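Local coordinates for DNA repair and telomere maintenance protein nbs1 (Schizosaccharomyces pombe, PDB 3I0N) that serves as the phosphopeptide-binding adaptor subunit of the MRN complex in DNA double-strand break repair and telomere maintenance, at residues S230-N235 / D269-N274. Sequence-based numbering, arbitrary orientation.
Sequences SCAMLN and DFVVLN
Ser230 and Asp269 clasp each other at the N-terminal end of the pairing. The amide N of Ser230 reaches OD2 of Asp269 at 2.7 Å, nearly straight (173°) and on the anti lone pair of that oxygen, while Asp269 N returns a more bent bond to Ser230 O at 3.1 Å, its donor well above the carbonyl plane. Asp269 CG lies anti to its own carbonyl carbon (chi1 -64°), which holds the carboxylate on the side of its own N, within reach of Ser230 N. Next, Cys231 sets CB over one face of the Phe270 ring, 4.0 Å from the centroid and displaced toward the rim; its SG approaches the ring only obliquely. Ala232 bonds in both directions to the neighbouring strand: its N donates to Phe270 O, and its O receives Val272 N at 2.8 Å, almost collinear with the carbonyl bond. Met233 runs side by side with Val272, and a bend at chi3 (80°) brings CE to 3.9 Å from Val272 CG1; Ile294 of helix 294-297 packs on both side chains, and Leu244 of helix 238-246 on Met233. Beyond the ladder, Leu234 crosses Asn274 at about a right angle, its CD2 methyl in van der Waals contact with the amide oxygen OD1 of Asn274 at 3.2 Å. Strands 230-233 and 270-272 are the two central strands of the four-stranded parallel sheet of the second BRCT domain, in order 2-1-3-4, joined through helix 238-246 and edge strand 250-253. The chemistry thus divides by position: a carboxylate closes the partly exposed start of the pairing, whereas apolar contacts and main-chain bonds hold its buried middle.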
# COMPACT_ATOMS: atom_id res chain seq x y z
N SER A 230 -7.29 20.32 21.87
CA SER A 230 -7.62 18.99 22.36
C SER A 230 -9.05 18.63 21.96
O SER A 230 -9.87 19.52 21.72
CB SER A 230 -7.42 18.88 23.87
OG SER A 230 -8.38 19.65 24.56
N CYS A 231 -9.34 17.34 21.88
CA CYS A 231 -10.66 16.87 21.51
C CYS A 231 -11.03 15.56 22.20
O CYS A 231 -10.15 14.78 22.57
CB CYS A 231 -10.77 16.73 20.00
SG CYS A 231 -9.80 15.39 19.32
N ALA A 232 -12.33 15.34 22.35
CA ALA A 232 -12.84 14.09 22.90
C ALA A 232 -13.45 13.24 21.79
O ALA A 232 -14.09 13.76 20.88
CB ALA A 232 -13.86 14.37 23.98
N MET A 233 -13.24 11.92 21.87
CA MET A 233 -13.67 10.98 20.84
C MET A 233 -14.28 9.72 21.44
O MET A 233 -13.92 9.31 22.54
CB MET A 233 -12.48 10.54 20.00
CG MET A 233 -11.77 11.62 19.23
SD MET A 233 -10.66 10.86 18.05
CE MET A 233 -11.80 10.45 16.73
N LEU A 234 -15.17 9.08 20.69
CA LEU A 234 -15.78 7.81 21.10
C LEU A 234 -14.83 6.62 20.82
O LEU A 234 -13.73 6.81 20.29
CB LEU A 234 -17.14 7.62 20.42
CG LEU A 234 -18.27 7.03 21.27
CD1 LEU A 234 -18.95 8.09 22.13
CD2 LEU A 234 -19.30 6.35 20.38
N ASN A 235 -15.28 5.42 21.18
CA ASN A 235 -14.43 4.21 21.26
C ASN A 235 -14.11 3.50 19.93
O ASN A 235 -13.56 2.39 19.94
CB ASN A 235 -15.06 3.18 22.20
CG ASN A 235 -15.90 3.80 23.30
OD1 ASN A 235 -17.10 3.54 23.40
ND2 ASN A 235 -15.27 4.62 24.13
N ASP A 269 -11.57 21.22 23.64
CA ASP A 269 -11.93 22.33 22.75
C ASP A 269 -13.16 22.00 21.91
O ASP A 269 -14.02 22.85 21.72
CB ASP A 269 -10.75 22.70 21.86
CG ASP A 269 -9.58 23.23 22.64
OD1 ASP A 269 -9.68 24.34 23.20
OD2 ASP A 269 -8.54 22.54 22.70
N PHE A 270 -13.22 20.78 21.40
CA PHE A 270 -14.37 20.29 20.64
C PHE A 270 -14.50 18.77 20.75
O PHE A 270 -13.56 18.08 21.15
CB PHE A 270 -14.30 20.73 19.16
CG PHE A 270 -13.09 20.22 18.40
CD1 PHE A 270 -13.13 19.01 17.71
CD2 PHE A 270 -11.93 20.98 18.34
CE1 PHE A 270 -12.02 18.55 16.99
CE2 PHE A 270 -10.81 20.53 17.62
CZ PHE A 270 -10.86 19.31 16.95
N VAL A 271 -15.66 18.26 20.38
CA VAL A 271 -15.96 16.83 20.48
C VAL A 271 -16.09 16.24 19.09
O VAL A 271 -16.71 16.83 18.21
CB VAL A 271 -17.27 16.58 21.30
CG1 VAL A 271 -17.74 15.13 21.18
CG2 VAL A 271 -17.05 16.93 22.76
N VAL A 272 -15.49 15.07 18.90
CA VAL A 272 -15.62 14.33 17.66
C VAL A 272 -16.53 13.14 17.89
O VAL A 272 -16.23 12.24 18.68
CB VAL A 272 -14.26 13.89 17.07
CG1 VAL A 272 -14.48 13.07 15.80
CG2 VAL A 272 -13.40 15.10 16.76
N LEU A 273 -17.66 13.15 17.18
CA LEU A 273 -18.68 12.12 17.30
C LEU A 273 -18.66 11.20 16.10
O LEU A 273 -18.22 11.59 15.01
CB LEU A 273 -20.06 12.77 17.42
CG LEU A 273 -20.38 13.62 18.65
CD1 LEU A 273 -21.70 14.32 18.44
CD2 LEU A 273 -20.40 12.79 19.93
N ASN A 274 -19.13 9.97 16.30
CA ASN A 274 -19.36 9.05 15.20
C ASN A 274 -20.59 9.46 14.41
O ASN A 274 -21.41 10.25 14.89
CB ASN A 274 -19.54 7.62 15.71
CG ASN A 274 -18.32 7.09 16.44
OD1 ASN A 274 -18.44 6.21 17.30
ND2 ASN A 274 -17.14 7.60 16.09